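Local coordinates for NLP/P60 family protein (Bacillus cereus ATCC 10987, PDB 3H41) that probably cleaves the bond between gamma-D-glutamate and L-lysine in cell-wall peptides, releasing L-Ala-gamma-D-Glu as a cysteine peptidase of the NlpC/P60 family, at residues 71-76 with 81-86; 127-132 with 160-165; 117-122 with 182-187. One frame throughout, in Å; residues are numbered along the deposited sequence.

How the contacts relate
Contact 1 lies in the first SH3 part, contact 2 in the second, and contact 3 where the chain leaves the second for the NlpC/P60 region. Contact 1, a hairpin, is nearest to the substrate-binding residues: the side chain of Leu83 is about 7 Å from that of Tyr96 and about 13 Å from the bound alanine. Contacts 2 and 3 lie away from the substrate site and the catalytic residues. They share one antiparallel sheet, centres about 18 Å apart, and Val160 CG1 meets Val120 CG2 at 3.5 Å; contact 2 is nested in the loop closed by contact 3. Contact 1 touches neither, its centre about 24 Å from that of contact 2 and about 25 Å from that of contact 3.

Contact 1 of 3, residues 71-76 with 81-86; sequences TVVDKK and KVLVHG
Thr71 and Leu83 form a hydrogen-bonded pair in the antiparallel hairpin of strands 69-76 and 79-84, within the first SH3 part. Val73 and Asp74 both face Lys81 farther along: a classic beta bulge. Lys81 O accepts a bond of 2.9 Å from Val73 N and a weak one from Asp74 N. With CG1 of Val73 anti to its own carbonyl carbon (chi1 -62°), CG2 falls between N and C and comes down on Lys81 O at 3.4 Å. The extended side chain of Lys81 runs past this methyl, its CB, CG and CD all near CG2, while its CB also meets Asp74 CB. The other branch of Val73 crosses Leu83 at about a right angle, CG1 lying 3.9 Å from Leu83 CD1. Val72 and Val82, a non-hydrogen-bonded pair, point to the opposite face from Thr71 and Leu83, and there Val82 also packs on Leu18. Past the strand end, His85 stands across Thr71. Glu94 OE2 is a second partner of the Thr71 hydroxyl, which is thus gripped by an imidazole and a carboxylate. Thr71 OG1 lies only 1° out of the His85 ring plane, accepting the bond from NE2 at 2.7 Å.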
loop_
_atom_site.group_PDB
_atom_site.type_symbol
_atom_site.label_atom_id
_atom_site.label_comp_id
_atom_site.label_asym_id
_atom_site.label_seq_id
_atom_site.Cartn_x
_atom_site.Cartn_y
_atom_site.Cartn_z
ATOM N N THR A 71 0.106 4.723 15.757
ATOM C CA THR A 71 0.201 4.777 17.214
ATOM C C THR A 71 1.450 4.006 17.654
ATOM O O THR A 71 1.574 2.823 17.336
ATOM C CB THR A 71 -1.051 4.166 17.887
ATOM O OG1 THR A 71 -2.235 4.832 17.410
ATOM C CG2 THR A 71 -0.927 4.209 19.501
ATOM N N VAL A 72 2.365 4.667 18.359
ATOM C CA VAL A 72 3.573 4.015 18.865
ATOM C C VAL A 72 3.209 3.311 20.171
ATOM O O VAL A 72 2.715 3.962 21.119
ATOM C CB VAL A 72 4.768 4.985 19.034
ATOM C CG1 VAL A 72 6.031 4.234 19.439
ATOM C CG2 VAL A 72 5.011 5.801 17.763
ATOM N N VAL A 73 3.408 1.989 20.207
ATOM C CA VAL A 73 3.027 1.170 21.370
ATOM C C VAL A 73 4.171 0.506 22.164
ATOM O O VAL A 73 3.955 0.065 23.296
ATOM C CB VAL A 73 1.988 0.083 20.968
ATOM C CG1 VAL A 73 0.672 0.740 20.433
ATOM C CG2 VAL A 73 2.571 -0.903 19.969
ATOM N N ASP A 74 5.373 0.415 21.595
ATOM C CA ASP A 74 6.509 -0.215 22.288
ATOM C C ASP A 74 7.765 0.295 21.643
ATOM O O ASP A 74 7.703 0.842 20.527
ATOM C CB ASP A 74 6.434 -1.747 22.184
ATOM C CG ASP A 74 7.192 -2.477 23.310
ATOM O OD1 ASP A 74 7.945 -1.842 24.087
ATOM O OD2 ASP A 74 7.020 -3.707 23.403
ATOM N N LYS A 75 8.894 0.162 22.343
ATOM C CA LYS A 75 10.194 0.598 21.846
ATOM C C LYS A 75 11.265 -0.339 22.371
ATOM O O LYS A 75 11.312 -0.604 23.567
ATOM C CB LYS A 75 10.534 2.038 22.273
ATOM C CG LYS A 75 11.958 2.485 21.937
ATOM C CD LYS A 75 12.145 3.999 22.107
ATOM C CE LYS A 75 13.603 4.412 22.005
ATOM N NZ LYS A 75 13.737 5.853 21.651
ATOM N N LYS A 76 12.076 -0.884 21.474
ATOM C CA LYS A 76 13.207 -1.714 21.841
ATOM C C LYS A 76 14.417 -1.192 21.085
ATOM O O LYS A 76 14.522 -1.343 19.863
ATOM C CB LYS A 76 12.982 -3.170 21.474
ATOM C CG LYS A 76 11.746 -3.835 22.034
ATOM C CD LYS A 76 11.933 -4.333 23.437
ATOM C CE LYS A 76 10.850 -5.345 23.822
ATOM N NZ LYS A 76 10.370 -5.047 25.197
ATOM N N LYS A 81 7.424 -0.451 17.920
ATOM C CA LYS A 81 6.288 -1.193 17.476
ATOM C C LYS A 81 5.184 -0.165 17.334
ATOM O O LYS A 81 5.050 0.708 18.206
ATOM C CB LYS A 81 5.918 -2.298 18.462
ATOM C CG LYS A 81 4.875 -3.253 17.888
ATOM C CD LYS A 81 4.446 -4.318 18.875
ATOM C CE LYS A 81 3.365 -5.166 18.233
ATOM N NZ LYS A 81 2.849 -6.175 19.180
ATOM N N VAL A 82 4.470 -0.229 16.201
ATOM C CA VAL A 82 3.446 0.757 15.821
ATOM C C VAL A 82 2.200 0.052 15.338
ATOM O O VAL A 82 2.245 -1.125 14.967
ATOM C CB VAL A 82 3.971 1.793 14.767
ATOM C CG1 VAL A 82 5.276 2.410 15.213
ATOM C CG2 VAL A 82 4.179 1.174 13.371
ATOM N N LEU A 83 1.072 0.737 15.444
ATOM C CA LEU A 83 -0.164 0.316 14.812
ATOM C C LEU A 83 -0.487 1.309 13.686
ATOM O O LEU A 83 -0.678 2.512 13.932
ATOM C CB LEU A 83 -1.330 0.270 15.824
ATOM C CG LEU A 83 -1.026 -0.507 17.106
ATOM C CD1 LEU A 83 -2.239 -0.436 18.076
ATOM C CD2 LEU A 83 -0.637 -1.957 16.778
ATOM N N VAL A 84 -0.564 0.798 12.457
ATOM C CA VAL A 84 -0.797 1.628 11.291
ATOM C C VAL A 84 -2.274 1.889 11.110
ATOM O O VAL A 84 -3.081 0.980 10.866
ATOM C CB VAL A 84 -0.217 0.992 9.989
ATOM C CG1 VAL A 84 -0.482 1.937 8.762
ATOM C CG2 VAL A 84 1.318 0.651 10.144
ATOM N N HIS A 85 -2.650 3.148 11.228
ATOM C CA HIS A 85 -4.054 3.503 11.107
ATOM C C HIS A 85 -4.419 3.351 9.629
ATOM O O HIS A 85 -3.615 3.667 8.728
ATOM C CB HIS A 85 -4.284 4.968 11.506
ATOM C CG HIS A 85 -3.957 5.291 12.939
ATOM N ND1 HIS A 85 -4.362 6.468 13.544
ATOM C CD2 HIS A 85 -3.284 4.600 13.886
ATOM C CE1 HIS A 85 -3.950 6.480 14.800
ATOM N NE2 HIS A 85 -3.274 5.369 15.029
ATOM N N GLY A 86 -5.624 2.867 9.391
ATOM C CA GLY A 86 -6.157 2.798 8.038
ATOM C C GLY A 86 -5.856 1.509 7.315
ATOM O O GLY A 86 -6.175 1.379 6.136
#

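Contact 2 of 3, residues 127-132 with 160-165; sequences AILYIN and VLLPNG
Leu162, whose side chain meets both Leu129 and Ile131, has its carbonyl tied down: Leu162 O accepts a bond of 2.8 Å from Gly165 N, closing the type I beta turn 162-165. Across the contact itself no hydrogen bond forms; the contact is made by the aliphatic ends of four side chains. The two branches of Leu162 are divided between two residues. CD1 takes the end of Ile131, reaching Ile131 CD1 at 3.8 Å and Ile131 CG1 at 4.0 Å, the two side chains crossing at a slant. CD2 lies 3.9 Å from Leu129 CD1, where the leucines slide past each other in opposite directions. Ile131 gets there by extension: its chain is straight through chi2 (-169°), which carries CD1 out to the leucine. The second methyl of Leu129 turns to Val160, two residues before Leu162, CD2 lying 4.1 Å from Val160 CG2, and these side chains cross at about a right angle. CA atoms of Leu129 and Val160 are 9.1 Å apart, since strand 167-171 runs between their strands in the sheet. Its Leu170 touches Leu129 and Val160, its Ala168 touches Leu162, and Leu148 packs against all three. Aliphatic side chains of strands 126-131 and 157-161 and of the turn after them thus pack together, Leu129, Val160 and Leu162 buried and Ile131 at the margin, consistent with the core of an SH3-like beta domain.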
loop_
_atom_site.group_PDB
_atom_site.type_symbol
_atom_site.label_atom_id
_atom_site.label_comp_id
_atom_site.label_asym_id
_atom_site.label_seq_id
_atom_site.Cartn_x
_atom_site.Cartn_y
_atom_site.Cartn_z
ATOM N N ALA A 127 5.744 9.264 -8.071
ATOM C CA ALA A 127 5.949 10.626 -8.599
ATOM C C ALA A 127 7.024 11.290 -7.795
ATOM O O ALA A 127 7.256 10.882 -6.658
ATOM C CB ALA A 127 4.639 11.445 -8.467
ATOM N N ILE A 128 7.639 12.342 -8.349
ATOM C CA ILE A 128 8.641 13.152 -7.625
ATOM C C ILE A 128 8.007 14.395 -6.959
ATOM O O ILE A 128 7.312 15.180 -7.597
ATOM C CB ILE A 128 9.841 13.552 -8.531
ATOM C CG1 ILE A 128 10.408 12.318 -9.249
ATOM C CG2 ILE A 128 11.020 14.323 -7.692
ATOM C CD1 ILE A 128 10.876 11.185 -8.320
ATOM N N LEU A 129 8.247 14.518 -5.651
ATOM C CA LEU A 129 7.955 15.737 -4.877
ATOM C C LEU A 129 9.228 16.539 -4.767
ATOM O O LEU A 129 10.291 15.957 -4.481
ATOM C CB LEU A 129 7.512 15.379 -3.455
ATOM C CG LEU A 129 6.091 14.955 -3.219
ATOM C CD1 LEU A 129 5.908 14.639 -1.764
ATOM C CD2 LEU A 129 5.191 16.077 -3.634
ATOM N N TYR A 130 9.127 17.858 -4.961
ATOM C CA TYR A 130 10.271 18.788 -4.864
ATOM C C TYR A 130 10.114 19.633 -3.623
ATOM O O TYR A 130 9.120 20.327 -3.488
ATOM C CB TYR A 130 10.368 19.716 -6.095
ATOM C CG TYR A 130 10.402 18.888 -7.367
ATOM C CD1 TYR A 130 11.589 18.280 -7.789
ATOM C CD2 TYR A 130 9.254 18.654 -8.097
ATOM C CE1 TYR A 130 11.620 17.489 -8.917
ATOM C CE2 TYR A 130 9.277 17.819 -9.230
ATOM C CZ TYR A 130 10.476 17.253 -9.625
ATOM O OH TYR A 130 10.564 16.440 -10.726
ATOM N N ILE A 131 11.075 19.552 -2.715
ATOM C CA ILE A 131 10.994 20.278 -1.445
ATOM C C ILE A 131 11.430 21.708 -1.773
ATOM O O ILE A 131 12.479 21.932 -2.377
ATOM C CB ILE A 131 11.854 19.656 -0.343
ATOM C CG1 ILE A 131 11.519 18.151 -0.185
ATOM C CG2 ILE A 131 11.645 20.383 1.034
ATOM C CD1 ILE A 131 12.133 17.479 1.091
ATOM N N ASN A 132 10.557 22.656 -1.415
ATOM C CA ASN A 132 10.745 24.058 -1.706
ATOM C C ASN A 132 10.004 24.914 -0.677
ATOM O O ASN A 132 8.768 24.946 -0.659
ATOM C CB ASN A 132 10.280 24.396 -3.132
ATOM C CG ASN A 132 10.796 25.722 -3.593
ATOM O OD1 ASN A 132 10.843 26.678 -2.813
ATOM N ND2 ASN A 132 11.240 25.793 -4.850
ATOM N N VAL A 160 2.159 21.109 -1.192
ATOM C CA VAL A 160 1.700 20.317 -0.085
ATOM C C VAL A 160 2.634 20.419 1.119
ATOM O O VAL A 160 3.799 20.814 1.000
ATOM C CB VAL A 160 1.593 18.804 -0.506
ATOM C CG1 VAL A 160 0.594 18.643 -1.637
ATOM C CG2 VAL A 160 3.000 18.280 -0.906
ATOM N N LEU A 161 2.143 20.001 2.265
ATOM C CA LEU A 161 2.920 19.954 3.497
ATOM C C LEU A 161 3.403 18.511 3.793
ATOM O O LEU A 161 2.613 17.578 3.765
ATOM C CB LEU A 161 2.051 20.429 4.672
ATOM C CG LEU A 161 2.791 20.609 6.003
ATOM C CD1 LEU A 161 3.794 21.771 5.946
ATOM C CD2 LEU A 161 1.806 20.786 7.152
ATOM N N LEU A 162 4.693 18.363 4.013
ATOM C CA LEU A 162 5.323 17.089 4.392
ATOM C C LEU A 162 5.190 16.816 5.910
ATOM O O LEU A 162 5.046 17.737 6.711
ATOM C CB LEU A 162 6.804 17.096 4.022
ATOM C CG LEU A 162 7.033 17.294 2.537
ATOM C CD1 LEU A 162 8.521 17.286 2.260
ATOM C CD2 LEU A 162 6.282 16.223 1.746
ATOM N N PRO A 163 5.253 15.541 6.309
ATOM C CA PRO A 163 5.070 15.210 7.731
ATOM C C PRO A 163 6.128 15.834 8.656
ATOM O O PRO A 163 5.894 15.967 9.855
ATOM C CB PRO A 163 5.146 13.666 7.764
ATOM C CG PRO A 163 5.307 13.201 6.411
ATOM C CD PRO A 163 5.231 14.349 5.446
ATOM N N ASN A 164 7.287 16.188 8.113
ATOM C CA ASN A 164 8.289 16.857 8.911
ATOM C C ASN A 164 8.083 18.376 8.998
ATOM O O ASN A 164 8.909 19.068 9.597
ATOM C CB ASN A 164 9.690 16.525 8.428
ATOM C CG ASN A 164 10.025 17.155 7.092
ATOM O OD1 ASN A 164 9.167 17.743 6.432
ATOM N ND2 ASN A 164 11.283 17.047 6.696
ATOM N N GLY A 165 6.996 18.880 8.431
ATOM C CA GLY A 165 6.737 20.343 8.402
ATOM C C GLY A 165 7.337 21.121 7.242
ATOM O O GLY A 165 7.067 22.326 7.111
#

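Contact 3 of 3, residues 117-122 with 182-187; sequences EPFVLV and NDIPTP
The phenyl ring of Phe119 receives Ile184 at its edge: CD1 of the isoleucine lies near the ring plane, 4.5 Å from Phe119 CZ, and somewhat farther from CE1. Neither face of the ring is used by the loop 182-187. Ile184 CD1 also stands 4.5 Å from Leu121 CD1, so one methyl group is the meeting point of all three side chains. Phe119 and Leu121 alternate with Val120 along strand 119-122 and project from one side of it; within that strand Phe119 CE1 approaches Leu121 CD1 at 4.3 Å, and Ile184 CD1 rests where the two come together. Torsions explain the reach. Phe119 has CG placed between its backbone N and carbonyl carbon (chi1 61°), which swings the ring toward Ile184, whereas Ile184 is extended through chi2 (169°) and sends CD1 forward. The contact is small, 73 Å² in all, and the nearest CA atoms, those of Leu121 and Ile184, remain 9.9 Å apart, so that only side-chain ends meet and no hydrogen bond crosses. Tyr178, on the edge strand 175-178 that pairs with 119-122, touches Phe119, Leu121 and Ile184 alike, and Arg147 packs on Phe119 and Leu121. The arrangement is plain apolar packing of a connecting loop against a sheet: after the last strand of the second SH3-like sheet, the chain folds back across that strand before entering helix 189-197 of the NlpC/P60 region.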
loop_
_atom_site.group_PDB
_atom_site.type_symbol
_atom_site.label_atom_id
_atom_site.label_comp_id
_atom_site.label_asym_id
_atom_site.label_seq_id
_atom_site.Cartn_x
_atom_site.Cartn_y
_atom_site.Cartn_z
ATOM N N GLU A 117 -7.621 18.197 6.771
ATOM C CA GLU A 117 -7.849 19.206 5.741
ATOM C C GLU A 117 -7.807 18.556 4.362
ATOM O O GLU A 117 -7.378 17.394 4.244
ATOM C CB GLU A 117 -6.816 20.361 5.879
ATOM C CG GLU A 117 -7.088 21.271 7.103
ATOM C CD GLU A 117 -6.169 22.528 7.237
ATOM O OE1 GLU A 117 -5.341 22.829 6.311
ATOM O OE2 GLU A 117 -6.310 23.231 8.289
ATOM N N PRO A 118 -8.273 19.271 3.310
ATOM C CA PRO A 118 -8.159 18.759 1.952
ATOM C C PRO A 118 -6.712 18.380 1.605
ATOM O O PRO A 118 -5.765 18.994 2.111
ATOM C CB PRO A 118 -8.677 19.907 1.082
ATOM C CG PRO A 118 -9.681 20.633 2.013
ATOM C CD PRO A 118 -9.003 20.548 3.361
ATOM N N PHE A 119 -6.564 17.345 0.787
ATOM C CA PHE A 119 -5.260 16.741 0.525
ATOM C C PHE A 119 -5.094 16.416 -0.943
ATOM O O PHE A 119 -6.059 16.315 -1.697
ATOM C CB PHE A 119 -5.008 15.512 1.388
ATOM C CG PHE A 119 -5.991 14.371 1.189
ATOM C CD1 PHE A 119 -5.958 13.569 0.048
ATOM C CD2 PHE A 119 -6.881 14.028 2.205
ATOM C CE1 PHE A 119 -6.847 12.527 -0.118
ATOM C CE2 PHE A 119 -7.788 12.975 2.047
ATOM C CZ PHE A 119 -7.783 12.232 0.873
ATOM N N VAL A 120 -3.832 16.245 -1.330
ATOM C CA VAL A 120 -3.464 15.788 -2.636
ATOM C C VAL A 120 -3.164 14.311 -2.508
ATOM O O VAL A 120 -2.454 13.894 -1.582
ATOM C CB VAL A 120 -2.191 16.516 -3.160
ATOM C CG1 VAL A 120 -1.736 15.913 -4.513
ATOM C CG2 VAL A 120 -2.460 18.029 -3.304
ATOM N N LEU A 121 -3.757 13.523 -3.392
ATOM C CA LEU A 121 -3.527 12.082 -3.450
ATOM C C LEU A 121 -2.667 11.837 -4.689
ATOM O O LEU A 121 -2.984 12.308 -5.778
ATOM C CB LEU A 121 -4.841 11.313 -3.541
ATOM C CG LEU A 121 -4.627 9.779 -3.421
ATOM C CD1 LEU A 121 -5.432 9.148 -2.352
ATOM C CD2 LEU A 121 -4.978 9.181 -4.775
ATOM N N VAL A 122 -1.550 11.147 -4.523
ATOM C CA VAL A 122 -0.655 10.915 -5.619
ATOM C C VAL A 122 -1.297 9.805 -6.490
ATOM O O VAL A 122 -1.640 8.750 -5.969
ATOM C CB VAL A 122 0.712 10.472 -5.098
ATOM C CG1 VAL A 122 1.621 10.059 -6.244
ATOM C CG2 VAL A 122 1.338 11.570 -4.299
ATOM N N ASN A 182 -13.434 10.211 2.821
ATOM C CA ASN A 182 -14.876 10.074 2.701
ATOM C C ASN A 182 -15.435 10.795 1.503
ATOM O O ASN A 182 -16.537 10.477 1.062
ATOM C CB ASN A 182 -15.542 10.598 3.960
ATOM C CG ASN A 182 -14.876 10.081 5.229
ATOM O OD1 ASN A 182 -13.734 10.462 5.561
ATOM N ND2 ASN A 182 -15.588 9.211 5.951
ATOM N N ASP A 183 -14.700 11.772 0.973
ATOM C CA ASP A 183 -15.178 12.508 -0.197
ATOM C C ASP A 183 -14.536 12.132 -1.527
ATOM O O ASP A 183 -14.731 12.835 -2.526
ATOM C CB ASP A 183 -15.034 13.998 0.041
ATOM C CG ASP A 183 -15.921 14.469 1.150
ATOM O OD1 ASP A 183 -17.129 14.169 1.078
ATOM O OD2 ASP A 183 -15.395 15.073 2.110
ATOM N N ILE A 184 -13.782 11.036 -1.547
ATOM C CA ILE A 184 -13.294 10.517 -2.806
ATOM C C ILE A 184 -14.523 9.924 -3.463
ATOM O O ILE A 184 -15.266 9.222 -2.830
ATOM C CB ILE A 184 -12.163 9.476 -2.641
ATOM C CG1 ILE A 184 -10.939 10.135 -2.017
ATOM C CG2 ILE A 184 -11.830 8.846 -4.006
ATOM C CD1 ILE A 184 -9.857 9.121 -1.563
ATOM N N PRO A 185 -14.772 10.265 -4.716
ATOM C CA PRO A 185 -15.976 9.731 -5.330
ATOM C C PRO A 185 -15.986 8.224 -5.392
ATOM O O PRO A 185 -14.912 7.579 -5.498
ATOM C CB PRO A 185 -15.922 10.310 -6.714
ATOM C CG PRO A 185 -15.108 11.593 -6.554
ATOM C CD PRO A 185 -14.079 11.219 -5.596
ATOM N N THR A 186 -17.189 7.661 -5.374
ATOM C CA THR A 186 -17.356 6.214 -5.532
ATOM C C THR A 186 -16.920 5.750 -6.898
ATOM O O THR A 186 -17.372 6.278 -7.907
ATOM C CB THR A 186 -18.814 5.789 -5.303
ATOM O OG1 THR A 186 -19.168 6.160 -3.978
ATOM C CG2 THR A 186 -18.960 4.257 -5.396
ATOM N N PRO A 187 -16.000 4.777 -6.950
ATOM C CA PRO A 187 -15.463 4.394 -8.264
ATOM C C PRO A 187 -16.420 3.505 -9.044
ATOM O O PRO A 187 -17.152 2.756 -8.469
ATOM C CB PRO A 187 -14.185 3.581 -7.910
ATOM C CG PRO A 187 -14.499 3.012 -6.543
ATOM C CD PRO A 187 -15.317 4.097 -5.831
#